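PDB 4NV1: formyltransferase from Francisella tularensis subsp. tularensis, which belongs to the formyltransferase family and joins a Rossmann-like formyl transferase domain to a C-terminal dimerization domain, with dTDP-4-amino-4,6-dideoxyglucose bound in the model. Local coordinates for residues F80-V85 with M124-D129; L89-H94 with A119-M124. All coordinates share one frame; numbering follows the deposited sequence.

How the contacts relate
From the N terminus, the chain runs through strands of the central mixed sheet as far as 70-74, then passes Phe80 and helix 82-87 into strand 89-94, still parallel to 70-74. Helix 106-113 follows, and strand 117-123 returns antiparallel beside 89-94; this pairing is contact 2 and closes the inner loop. Just beyond, the loop 124-129 comes back to the start of helix 82-87, so contact 1 closes a wider loop in which contact 2 is nested. Met124 belongs to both, as does one water. Together they tie the helix, the sheet and the loop leading to strand 133-139, with Asp129 lying against Asn92, His94 and His122.

Contact 1: residues F80-V85 with M124-D129; sequences FPAKLV and MDEEID
Met124 lays its terminal methyl over one face of the Phe80 ring. CE stands 3.7 Å from the ring centroid, displaced toward the CG-CD2 side, a CH-pi contact, and SD follows over the same ring in a Met-aromatic contact at 4.2 Å from the centroid. The thioether reaches this place because its chain, extended at chi2, folds back at chi3 (50°), which turns CE over the ring, with Val85 CG2 on another flank of the methyl, 4.0 Å from Met124 CE. The other branch of Val85, anti to the backbone N (chi1 157°), is turned to the loop backbone and sits against two successive carbonyls, with CG1 3.4 Å from Met124 O and 3.6 Å from Asp125 O. Nearer the solvent, the carboxylate of the exposed Glu126 comes up to Ala82, its OE2 3.6 Å from the methyl CB, while OE1 is hydrogen-bonded to Asn86.

Two waters bridge the backbones. One donates to Asp125 O at 2.9 Å and weakly to Phe80 O; the other lies between Val85 O and Met124 O. Behind this layer, Pro81 is the N-cap of helix 82-87 and its carbonyl accepts Val85 N, setting the first turn that presents Ala82 and Val85 to the loop. Phe80 also packs on Met57 and Ser73, and Met124 on Cys90 and Ser73, which seats the pair against the sheet. Farther along the loop, Asp129 is held by Arg102 and Gly103.

Between 80-85 and 124-129 the direct touching is thus van der Waals, CH-pi and Met-aromatic, including methyls set against oxygens; the hydrogen bonding runs through the two waters, with Glu126 OE1 to Asn86 just beyond.

Contact 2: residues L89-H94 with A119-M124; sequences LCINIH and ATIHVM
Strands 89-94 and 119-123 run antiparallel, 166° between their directions, with Asn92-His122 and His94-Thr120 as hydrogen-bonded pairs and Ile91-Val123 and Ile93-Ile121 as non-hydrogen-bonded ones. Each hydrogen-bonded pair is joined by two N-H...O bonds, and a fifth bond, Met124 N to Cys90 O at 2.7 Å, carries the pairing one residue past strand 117-123.

On one face, Ile91, Ile93, Ile121 and Val123 form an aliphatic patch. Ile91 CG2 presses on Ile121 CG2 at 3.4 Å, tighter than usual for carbons. Ile93 and Ile121 lie side by side, Ile93 CG1 3.9 Å from Ile121 CG1. Ile169, Leu161 and Val165 of helix 147-170 pack on this face. Near the end of the patch Leu89 CD1 meets Val123 CG1.

On the other face Asn92 and His122 point the same way. Asn92 CB lies over a face of the imidazole, 3.5 Å from His122 CE1, and the amide plane stands 72° from the ring; its ND2 is hydrogen-bonded to Ser73 O on the neighbouring strand. His122 takes chi1 68°, between its backbone N and carbonyl carbon, which brings the ring across to Asn92 and sets its edge toward His94 CB. Beyond, Met124 SD lies against Cys90 CB at 3.7 Å. Thr120 OG1, buried, is satisfied by hydrogen bonds that include Gly96 O.

The two faces thus differ in chemistry: an aliphatic one buried under helix 147-170, and a polar one whose His94 side chain lies about 6 Å from the bound dTDP-4-amino-4,6-dideoxyglucose, with Asp129 alongside Asn92 and His94.

Contact 1: residues F80-V85 with M124-D129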
loop_
_atom_site.group_PDB
_atom_site.type_symbol
_atom_site.label_atom_id
_atom_site.label_comp_id
_atom_site.label_asym_id
_atom_site.label_seq_id
_atom_site.Cartn_x
_atom_site.Cartn_y
_atom_site.Cartn_z
ATOM N N PHE A 80 21.747 14.908 25.759
ATOM C CA PHE A 80 23.024 15.283 26.317
ATOM C C PHE A 80 22.685 15.954 27.639
ATOM O O PHE A 80 21.722 16.718 27.716
ATOM C CB PHE A 80 23.755 16.300 25.419
ATOM C CG PHE A 80 24.439 15.757 24.181
ATOM C CD1 PHE A 80 24.083 14.579 23.556
ATOM C CD2 PHE A 80 25.418 16.518 23.595
ATOM C CE1 PHE A 80 24.732 14.149 22.402
ATOM C CE2 PHE A 80 26.043 16.129 22.441
ATOM C CZ PHE A 80 25.713 14.924 21.849
ATOM N N PRO A 81 23.457 15.670 28.697
ATOM C CA PRO A 81 23.294 16.341 29.987
ATOM C C PRO A 81 23.461 17.848 29.944
ATOM O O PRO A 81 24.143 18.362 29.081
ATOM C CB PRO A 81 24.403 15.738 30.844
ATOM C CG PRO A 81 24.563 14.366 30.282
ATOM C CD PRO A 81 24.172 14.388 28.823
ATOM N N ALA A 82 22.876 18.566 30.893
ATOM C CA ALA A 82 22.870 20.019 30.818
ATOM C C ALA A 82 24.271 20.587 30.883
ATOM O O ALA A 82 24.594 21.488 30.147
ATOM C CB ALA A 82 21.996 20.624 31.906
ATOM N N LYS A 83 25.119 20.046 31.744
ATOM C CA LYS A 83 26.377 20.704 32.047
ATOM C C LYS A 83 27.360 20.364 30.941
ATOM O O LYS A 83 28.295 21.128 30.663
ATOM C CB LYS A 83 26.905 20.194 33.393
ATOM C CG LYS A 83 25.794 19.755 34.332
ATOM C CD LYS A 83 26.147 19.986 35.791
ATOM C CE LYS A 83 24.908 20.334 36.609
ATOM N NZ LYS A 83 25.293 20.650 38.012
ATOM N N LEU A 84 27.158 19.216 30.292
ATOM C CA LEU A 84 27.947 18.970 29.073
ATOM C C LEU A 84 27.663 20.083 28.042
ATOM O O LEU A 84 28.536 20.776 27.591
ATOM C CB LEU A 84 27.575 17.632 28.487
ATOM C CG LEU A 84 28.397 17.340 27.236
ATOM C CD1 LEU A 84 29.912 17.270 27.361
ATOM C CD2 LEU A 84 27.869 16.071 26.627
ATOM N N VAL A 85 26.395 20.293 27.777
ATOM C CA VAL A 85 25.863 21.235 26.792
ATOM C C VAL A 85 26.190 22.666 27.201
ATOM O O VAL A 85 26.480 23.492 26.334
ATOM C CB VAL A 85 24.340 21.004 26.704
ATOM C CG1 VAL A 85 23.583 22.205 26.194
ATOM C CG2 VAL A 85 24.041 19.779 25.869
ATOM N N MET A 124 23.109 23.246 20.813
ATOM C CA MET A 124 22.251 22.646 21.834
ATOM C C MET A 124 22.268 23.501 23.080
ATOM O O MET A 124 23.265 24.179 23.396
ATOM C CB MET A 124 22.675 21.207 22.142
ATOM C CG MET A 124 22.747 20.345 20.912
ATOM S SD MET A 124 23.517 18.717 21.069
ATOM C CE MET A 124 22.643 18.090 22.480
ATOM N N ASP A 125 21.104 23.470 23.714
ATOM C CA ASP A 125 20.665 24.170 24.909
ATOM C C ASP A 125 20.112 23.133 25.895
ATOM O O ASP A 125 20.044 21.933 25.587
ATOM C CB ASP A 125 19.450 25.029 24.542
ATOM C CG ASP A 125 19.735 26.486 24.580
ATOM O OD1 ASP A 125 20.548 26.904 25.435
ATOM O OD2 ASP A 125 19.090 27.204 23.779
ATOM N N GLU A 126 19.658 23.594 27.055
ATOM C CA GLU A 126 18.889 22.730 27.968
ATOM C C GLU A 126 17.546 22.148 27.452
ATOM O O GLU A 126 17.150 21.041 27.846
ATOM C CB GLU A 126 18.715 23.459 29.288
ATOM C CG GLU A 126 20.080 23.862 29.840
ATOM C CD GLU A 126 20.153 23.879 31.359
ATOM O OE1 GLU A 126 20.967 24.676 31.879
ATOM O OE2 GLU A 126 19.411 23.118 32.030
ATOM N N GLU A 127 16.876 22.840 26.529
ATOM C CA GLU A 127 15.637 22.330 25.957
ATOM C C GLU A 127 15.811 21.627 24.616
ATOM O O GLU A 127 16.728 21.937 23.860
ATOM C CB GLU A 127 14.612 23.464 25.828
ATOM C CG GLU A 127 14.123 24.065 27.151
ATOM C CD GLU A 127 12.648 24.449 27.118
ATOM O OE1 GLU A 127 11.931 23.990 26.199
ATOM O OE2 GLU A 127 12.183 25.199 28.008
ATOM N N ILE A 128 14.894 20.704 24.336
ATOM C CA ILE A 128 14.833 19.899 23.107
ATOM C C ILE A 128 14.582 20.678 21.803
ATOM O O ILE A 128 13.567 21.363 21.616
ATOM C CB ILE A 128 13.764 18.742 23.217
ATOM C CG1 ILE A 128 14.127 17.693 24.290
ATOM C CG2 ILE A 128 13.490 18.052 21.872
ATOM C CD1 ILE A 128 13.581 16.293 24.053
ATOM N N ASP A 129 15.470 20.478 20.823
ATOM C CA ASP A 129 15.312 21.162 19.534
ATOM C C ASP A 129 15.005 22.652 19.826
ATOM O O ASP A 129 13.972 23.128 19.386
ATOM C CB ASP A 129 14.174 20.490 18.695
ATOM C CG ASP A 129 14.356 18.955 18.481
ATOM O OD1 ASP A 129 15.535 18.505 18.413
ATOM O OD2 ASP A 129 13.334 18.204 18.374
HETATM O O HOH W 1 20.375 19.007 25.539
HETATM O O HOH W 2 26.197 23.881 23.579
#

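Contact 2: residues L89-H94 with A119-M124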
loop_
_atom_site.group_PDB
_atom_site.type_symbol
_atom_site.label_atom_id
_atom_site.label_comp_id
_atom_site.label_asym_id
_atom_site.label_seq_id
_atom_site.Cartn_x
_atom_site.Cartn_y
_atom_site.Cartn_z
ATOM N N LEU A 89 30.713 23.340 23.451
ATOM C CA LEU A 89 29.836 23.536 22.317
ATOM C C LEU A 89 29.334 22.231 21.702
ATOM O O LEU A 89 30.097 21.440 21.144
ATOM C CB LEU A 89 30.614 24.349 21.278
ATOM C CG LEU A 89 29.972 24.694 19.955
ATOM C CD1 LEU A 89 28.648 25.367 20.244
ATOM C CD2 LEU A 89 30.921 25.611 19.186
ATOM N N CYS A 90 28.029 22.045 21.755
ATOM C CA CYS A 90 27.348 20.836 21.277
ATOM C C CYS A 90 26.328 21.322 20.225
ATOM O O CYS A 90 25.586 22.285 20.413
ATOM C CB CYS A 90 26.621 20.165 22.442
ATOM S SG CYS A 90 27.822 19.630 23.681
ATOM N N ILE A 91 26.387 20.687 19.079
ATOM C CA ILE A 91 25.554 21.050 17.952
ATOM C C ILE A 91 24.776 19.820 17.494
ATOM O O ILE A 91 25.294 18.709 17.419
ATOM C CB ILE A 91 26.429 21.682 16.884
ATOM C CG1 ILE A 91 26.960 23.041 17.458
ATOM C CG2 ILE A 91 25.747 21.698 15.533
ATOM C CD1 ILE A 91 28.047 23.626 16.595
ATOM N N ASN A 92 23.489 20.055 17.340
ATOM C CA ASN A 92 22.563 19.035 16.889
ATOM C C ASN A 92 22.232 19.194 15.420
ATOM O O ASN A 92 21.974 20.291 14.936
ATOM C CB ASN A 92 21.298 19.185 17.703
ATOM C CG ASN A 92 20.329 18.013 17.539
ATOM O OD1 ASN A 92 19.200 18.163 17.892
ATOM N ND2 ASN A 92 20.781 16.848 17.115
ATOM N N ILE A 93 22.194 18.078 14.715
ATOM C CA ILE A 93 21.873 18.055 13.319
ATOM C C ILE A 93 20.587 17.269 13.333
ATOM O O ILE A 93 20.577 16.071 13.670
ATOM C CB ILE A 93 23.015 17.400 12.529
ATOM C CG1 ILE A 93 24.268 18.293 12.582
ATOM C CG2 ILE A 93 22.660 17.178 11.061
ATOM C CD1 ILE A 93 25.342 17.888 13.546
ATOM N N HIS A 94 19.508 17.959 12.963
ATOM C CA HIS A 94 18.139 17.560 13.328
ATOM C C HIS A 94 17.214 17.407 12.104
ATOM O O HIS A 94 17.061 18.367 11.342
ATOM C CB HIS A 94 17.605 18.627 14.294
ATOM C CG HIS A 94 16.169 18.488 14.664
ATOM N ND1 HIS A 94 15.646 17.373 15.295
ATOM C CD2 HIS A 94 15.142 19.362 14.534
ATOM C CE1 HIS A 94 14.351 17.545 15.489
ATOM N NE2 HIS A 94 14.018 18.750 15.044
ATOM N N ALA A 119 15.303 20.457 7.563
ATOM C CA ALA A 119 16.416 20.086 8.464
ATOM C C ALA A 119 17.074 21.310 9.101
ATOM O O ALA A 119 17.169 22.306 8.450
ATOM C CB ALA A 119 17.483 19.310 7.689
ATOM N N THR A 120 17.487 21.183 10.348
ATOM C CA THR A 120 18.074 22.215 11.120
ATOM C C THR A 120 19.352 21.700 11.785
ATOM O O THR A 120 19.399 20.542 12.273
ATOM C CB THR A 120 17.129 22.587 12.261
ATOM O OG1 THR A 120 15.869 22.979 11.756
ATOM C CG2 THR A 120 17.693 23.776 13.103
ATOM N N ILE A 121 20.368 22.568 11.772
ATOM C CA ILE A 121 21.557 22.468 12.624
ATOM C C ILE A 121 21.574 23.624 13.569
ATOM O O ILE A 121 21.456 24.804 13.178
ATOM C CB ILE A 121 22.836 22.510 11.803
ATOM C CG1 ILE A 121 22.805 21.448 10.731
ATOM C CG2 ILE A 121 24.039 22.364 12.726
ATOM C CD1 ILE A 121 23.851 21.564 9.661
ATOM N N HIS A 122 21.657 23.293 14.835
ATOM C CA HIS A 122 21.497 24.299 15.849
ATOM C C HIS A 122 22.347 23.947 17.045
ATOM O O HIS A 122 22.661 22.772 17.308
ATOM C CB HIS A 122 20.026 24.446 16.258
ATOM C CG HIS A 122 19.480 23.258 16.983
ATOM N ND1 HIS A 122 18.964 22.156 16.334
ATOM C CD2 HIS A 122 19.362 23.005 18.306
ATOM C CE1 HIS A 122 18.572 21.263 17.226
ATOM N NE2 HIS A 122 18.826 21.746 18.428
ATOM N N VAL A 123 22.743 24.984 17.762
ATOM C CA VAL A 123 23.507 24.810 18.980
ATOM C C VAL A 123 22.644 24.265 20.100
ATOM O O VAL A 123 21.630 24.830 20.412
ATOM C CB VAL A 123 24.166 26.138 19.409
ATOM C CG1 VAL A 123 25.007 25.963 20.685
ATOM C CG2 VAL A 123 25.033 26.679 18.269
ATOM N N MET A 124 23.109 23.246 20.813
ATOM C CA MET A 124 22.251 22.646 21.834
ATOM C C MET A 124 22.268 23.501 23.080
ATOM O O MET A 124 23.265 24.179 23.396
ATOM C CB MET A 124 22.675 21.207 22.142
ATOM C CG MET A 124 22.747 20.345 20.912
ATOM S SD MET A 124 23.517 18.717 21.069
ATOM C CE MET A 124 22.643 18.090 22.480
HETATM O O HOH W 2 26.197 23.881 23.579
#